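Local coordinates for farnesyl diphosphate synthase (Rhodobacter capsulatus, PDB 3M0G), which probably condenses farnesyl diphosphate with isopentenyl diphosphate, using magnesium, to make the geranylgeranyl diphosphate needed for carotenoids, at residues B[182-185]-B[186-190]; B[138-141]-B[142-146]; B[101-104]-B[105-108]. One frame throughout, in Å; residues are numbered along the deposited sequence.

Contact 1 of 3, residues B[182-185]-B[186-190]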
# COMPACT_ATOMS: atom_id res chain seq x y z
N LEU B 182 9.44 -9.97 3.84
CA LEU B 182 8.22 -9.90 4.69
C LEU B 182 8.37 -10.66 5.97
O LEU B 182 7.85 -10.22 7.02
CB LEU B 182 6.97 -10.43 3.96
CG LEU B 182 5.60 -9.89 4.44
CD1 LEU B 182 5.55 -8.35 4.48
CD2 LEU B 182 4.39 -10.44 3.69
N ILE B 183 9.04 -11.80 5.89
CA ILE B 183 9.35 -12.58 7.11
C ILE B 183 10.27 -11.80 8.06
O ILE B 183 10.15 -11.93 9.30
CB ILE B 183 9.95 -13.97 6.76
CG1 ILE B 183 8.82 -14.94 6.39
CG2 ILE B 183 10.84 -14.53 7.91
CD1 ILE B 183 9.17 -15.89 5.20
N SER B 184 11.22 -11.07 7.48
CA SER B 184 12.14 -10.23 8.25
C SER B 184 11.40 -9.07 8.91
O SER B 184 11.67 -8.72 10.08
CB SER B 184 13.28 -9.70 7.38
OG SER B 184 14.17 -8.92 8.19
N PHE B 185 10.46 -8.47 8.18
CA PHE B 185 9.60 -7.50 8.84
C PHE B 185 8.94 -8.12 10.07
O PHE B 185 9.05 -7.54 11.14
CB PHE B 185 8.51 -6.92 7.96
CG PHE B 185 7.50 -6.11 8.73
CD1 PHE B 185 7.80 -4.79 9.12
CD2 PHE B 185 6.28 -6.66 9.11
CE1 PHE B 185 6.88 -4.01 9.85
CE2 PHE B 185 5.35 -5.88 9.83
CZ PHE B 185 5.66 -4.55 10.20
N ALA B 186 8.26 -9.27 9.92
CA ALA B 186 7.55 -9.90 11.07
C ALA B 186 8.45 -10.16 12.26
O ALA B 186 8.06 -9.96 13.42
CB ALA B 186 6.85 -11.22 10.65
N ALA B 187 9.66 -10.64 11.96
CA ALA B 187 10.61 -11.03 12.99
C ALA B 187 11.16 -9.82 13.73
O ALA B 187 11.44 -9.90 14.91
CB ALA B 187 11.74 -11.84 12.38
N GLN B 188 11.29 -8.70 13.04
CA GLN B 188 11.83 -7.50 13.64
C GLN B 188 10.76 -6.69 14.36
O GLN B 188 11.10 -5.79 15.12
CB GLN B 188 12.45 -6.62 12.58
CG GLN B 188 13.73 -7.14 11.99
CD GLN B 188 14.25 -6.21 10.95
OE1 GLN B 188 14.70 -5.11 11.28
NE2 GLN B 188 14.19 -6.62 9.68
N ALA B 189 9.50 -7.00 14.10
CA ALA B 189 8.37 -6.22 14.62
C ALA B 189 8.38 -6.14 16.14
O ALA B 189 8.06 -5.10 16.71
CB ALA B 189 7.04 -6.79 14.10
N GLY B 190 8.76 -7.22 16.81
CA GLY B 190 8.87 -7.22 18.28
C GLY B 190 9.97 -6.29 18.79
O GLY B 190 9.78 -5.58 19.78

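Contact 2 of 3, residues B[138-141]-B[142-146]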
# COMPACT_ATOMS: atom_id res chain seq x y z
N ALA B 138 7.76 2.37 8.29
CA ALA B 138 8.95 2.42 7.43
C ALA B 138 9.46 1.00 7.14
O ALA B 138 9.81 0.69 6.01
CB ALA B 138 10.07 3.28 8.07
N ALA B 139 9.46 0.15 8.16
CA ALA B 139 9.96 -1.21 8.03
C ALA B 139 9.07 -2.05 7.14
O ALA B 139 9.58 -2.84 6.36
CB ALA B 139 10.13 -1.85 9.42
N LEU B 140 7.75 -1.86 7.24
CA LEU B 140 6.76 -2.57 6.42
C LEU B 140 6.88 -2.15 4.98
O LEU B 140 6.85 -2.98 4.07
CB LEU B 140 5.33 -2.29 6.92
CG LEU B 140 4.16 -3.03 6.24
CD1 LEU B 140 4.36 -4.56 6.19
CD2 LEU B 140 2.78 -2.66 6.79
N ALA B 141 7.05 -0.85 4.78
CA ALA B 141 7.21 -0.30 3.44
C ALA B 141 8.48 -0.77 2.75
O ALA B 141 8.47 -1.09 1.56
CB ALA B 141 7.14 1.22 3.46
N GLN B 142 9.60 -0.75 3.47
CA GLN B 142 10.85 -1.28 2.91
C GLN B 142 10.70 -2.73 2.44
O GLN B 142 11.14 -3.09 1.34
CB GLN B 142 11.98 -1.15 3.94
CG GLN B 142 12.58 0.26 3.99
CD GLN B 142 13.31 0.55 5.28
OE1 GLN B 142 14.08 -0.27 5.79
NE2 GLN B 142 13.07 1.74 5.84
N ALA B 143 10.07 -3.54 3.27
CA ALA B 143 9.96 -4.97 3.02
C ALA B 143 9.00 -5.31 1.86
O ALA B 143 9.19 -6.32 1.16
CB ALA B 143 9.58 -5.71 4.32
N SER B 144 7.99 -4.46 1.64
CA SER B 144 6.85 -4.84 0.83
C SER B 144 6.95 -4.27 -0.56
O SER B 144 6.31 -4.77 -1.47
CB SER B 144 5.54 -4.33 1.46
OG SER B 144 5.38 -4.88 2.76
N GLY B 145 7.73 -3.19 -0.70
CA GLY B 145 7.74 -2.42 -1.95
C GLY B 145 8.76 -2.91 -2.93
O GLY B 145 9.19 -4.07 -2.88
N ALA B 146 9.12 -2.00 -3.84
CA ALA B 146 10.04 -2.23 -4.96
C ALA B 146 11.51 -2.51 -4.61
O ALA B 146 12.30 -2.73 -5.50
CB ALA B 146 9.93 -1.09 -5.98

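Contact 3 of 3, residues B[101-104]-B[105-108]. Unlike the reference sequence in segment 101-104: Asp104 (reference Glu).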
# COMPACT_ATOMS: atom_id res chain seq x y z
N LYS B 101 -13.76 -16.28 -7.62
CA LYS B 101 -15.03 -16.14 -6.87
C LYS B 101 -15.74 -14.81 -7.15
O LYS B 101 -16.98 -14.75 -7.12
CB LYS B 101 -14.79 -16.37 -5.37
CG LYS B 101 -16.05 -16.35 -4.49
CD LYS B 101 -15.77 -16.81 -3.07
CE LYS B 101 -16.98 -16.59 -2.16
NZ LYS B 101 -18.10 -17.54 -2.44
N TRP B 102 -14.99 -13.75 -7.41
CA TRP B 102 -15.61 -12.50 -7.86
C TRP B 102 -15.26 -12.24 -9.34
O TRP B 102 -15.88 -12.82 -10.24
CB TRP B 102 -15.24 -11.34 -6.93
CG TRP B 102 -15.93 -11.41 -5.57
CD1 TRP B 102 -17.10 -10.80 -5.21
CD2 TRP B 102 -15.51 -12.16 -4.41
NE1 TRP B 102 -17.43 -11.10 -3.91
CE2 TRP B 102 -16.47 -11.93 -3.39
CE3 TRP B 102 -14.42 -12.99 -4.13
CZ2 TRP B 102 -16.36 -12.50 -2.11
CZ3 TRP B 102 -14.31 -13.56 -2.85
CH2 TRP B 102 -15.29 -13.32 -1.86
N ASP B 103 -14.28 -11.39 -9.59
CA ASP B 103 -13.69 -11.26 -10.92
C ASP B 103 -12.30 -10.63 -10.79
O ASP B 103 -11.85 -10.38 -9.67
CB ASP B 103 -14.61 -10.48 -11.89
CG ASP B 103 -15.08 -9.13 -11.34
OD1 ASP B 103 -14.42 -8.57 -10.44
OD2 ASP B 103 -16.10 -8.62 -11.84
N ASP B 104 -11.62 -10.42 -11.91
CA ASP B 104 -10.28 -9.82 -11.91
C ASP B 104 -10.25 -8.41 -11.31
O ASP B 104 -9.35 -8.07 -10.53
CB ASP B 104 -9.66 -9.82 -13.31
CG ASP B 104 -9.16 -11.19 -13.74
OD1 ASP B 104 -9.35 -12.17 -13.00
OD2 ASP B 104 -8.58 -11.29 -14.84
N ALA B 105 -11.24 -7.59 -11.67
CA ALA B 105 -11.37 -6.22 -11.14
C ALA B 105 -11.43 -6.22 -9.61
O ALA B 105 -10.72 -5.45 -8.94
CB ALA B 105 -12.60 -5.54 -11.71
N THR B 106 -12.28 -7.09 -9.06
CA THR B 106 -12.41 -7.25 -7.61
C THR B 106 -11.13 -7.73 -6.92
O THR B 106 -10.82 -7.27 -5.81
CB THR B 106 -13.61 -8.15 -7.24
OG1 THR B 106 -14.77 -7.68 -7.94
CG2 THR B 106 -13.86 -8.13 -5.74
N ALA B 107 -10.39 -8.66 -7.54
CA ALA B 107 -9.08 -9.05 -7.01
C ALA B 107 -8.03 -7.92 -6.99
O ALA B 107 -7.30 -7.77 -6.03
CB ALA B 107 -8.53 -10.31 -7.75
N VAL B 108 -7.95 -7.13 -8.05
CA VAL B 108 -7.09 -5.94 -8.03
C VAL B 108 -7.46 -5.07 -6.83
O VAL B 108 -6.61 -4.71 -6.00
CB VAL B 108 -7.23 -5.12 -9.33
CG1 VAL B 108 -6.45 -3.77 -9.26
CG2 VAL B 108 -6.84 -5.96 -10.52

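Contact 1 of 3, residues B[182-185]-B[186-190]
Ser184 and Gln188, one helical turn apart on helix 168-194, meet through their polar ends: Gln188 NE2 donates to Ser184 OG at 2.7 Å. The bond is short but bent, 137° at the hydrogen, and OG sits 16° out of the Gln188 amide plane. With OG anti to the Ser184 backbone N (chi1 -178°), the hydroxyl lies beside its own carbonyl carbon, where NE2 can also reach Ser184 O in a weak bond of 3.3 Å. That carbonyl receives Gln188 N as well, at 3.0 Å, so Gln188 engages Ser184 O by both backbone and side chain. The other end of the amide, OE1, accepts from Arg198 NH1. Regular i to i+4 bonds run alongside, from Ala186 N to Leu182 O (3.1 Å) and from Ala187 N to Ile183 O (3.0 Å). The Phe185 ring packs on Leu136, Ala139 and Leu140 of helix 130-144, while Ala186 packs on Arg45 and Leu48 of helix 44-55. The amide of Gln188 therefore has partners at both ends, which should define its flip and restrict its rotation, linking this partly exposed polar pair to Arg198.

Contact 2 of 3, residues B[138-141]-B[142-146]
Leu140 lays its CD1 methyl against the hydroxyl of Ser144, with CD1 and Ser144 OG 3.6 Å apart. The same hydroxyl donates to the backbone carbonyl of the same leucine, OG to Leu140 O at 2.7 Å. The serine chi1 of -60° puts OG beside its own backbone N and anti to its carbonyl carbon, directing it back along the helix; it meets the Leu140 carbonyl at a C=O...O angle of 147°. Ser144 N adds a weak, strongly bent bond to Leu140 O at 3.1 Å. Two residues earlier, the extended Gln142 side chain runs back alongside Ala138: NE2 comes within 4.0 Å of Ala138 CB, while Gln142 N donates to Ala138 O at 2.9 Å. The last turn closes with Gly145 N on Ala141 O (3.2 Å), and Gly145 then leaves helical geometry. Leu140 also packs on Phe119 and Leu73, whereas Ala138 and Ala141 face Thr123 and Glu120 of the second subunit. A serine hydroxyl bonded to the carbonyl four residues back is a familiar intrahelical motif, and here it occupies the C-terminal turn of helix 130-144 in the all-helical prenyltransferase fold.

Contact 3 of 3, residues B[101-104]-B[105-108]
Asp103 grips Thr106 through a single carboxylate oxygen, which takes two bonds. OD1 accepts Thr106 N at 2.9 Å with a fairly straight hydrogen angle of 161°, the amide arriving nearly along the carboxylate C-O axis. The hydroxyl of Thr106 donates to the same OD1 at 2.7 Å, from the syn side and 35° out of the carboxylate plane. Both bonds depend on the Asp103 chi1 of 52°, which sets CG between the backbone N and the carbonyl carbon and swings OD1 over the first turn. Asp103 is thus the N-cap of helix 104-121. With OG1 beside the Thr106 backbone N, the hydroxyl and the amide of this residue point at the same acceptor; the Asp103 and Thr106 side chains meet at about a right angle.

Backbone bonds start directly behind the cap. Ala107 N donates to Asp103 O at 3.1 Å and Val108 N to Asp104 O at 3.0 Å, making the first regular turn.

Apolar contact comes from Trp102, whose CB rests 3.6 Å from Thr106 CB and 3.7 Å from Thr106 CG2, the branch on the tryptophan side. The indole itself leads off toward helix 29-37, where it makes an edge-to-face pair with Tyr36; one of its faces carries Lys101 CG. Ala105, by comparison, packs on Met86 of the second subunit.

Thr106 therefore divides its side chain by chemistry, hydroxyl to the aspartate and methyl to the tryptophan, which should fix its rotamer. Two donors on OD1 probably stabilise the carboxylate's negative charge, and a negative group here probably also interacts favourably with the helix dipole. Together these bonds define where the helix begins after the break at Trp102.

How the contacts relate
Contacts 1 and 2 lie side by side on helices 168-194 and 130-144, centres 11 Å apart. The Phe185 ring joins them, with CD1 at 3.5 Å from Leu140 N, and Leu182 CD1 lies 3.9 Å from Ser144 OG. Contact 3 stands apart, its centre about 25 Å from that of contact 2 and about 29 Å from that of contact 1, though its helix also supplies Phe119 to contact 2. Contacts 2 and 3 both touch the second subunit. Contact 3 packs on Met83 and Pro84 within the first aspartate-rich motif (DDxxxxD), and Ile183 of contact 1 touches Phe212, just before the second (DDxxD); in this family these motifs probably bind diphosphate through magnesium.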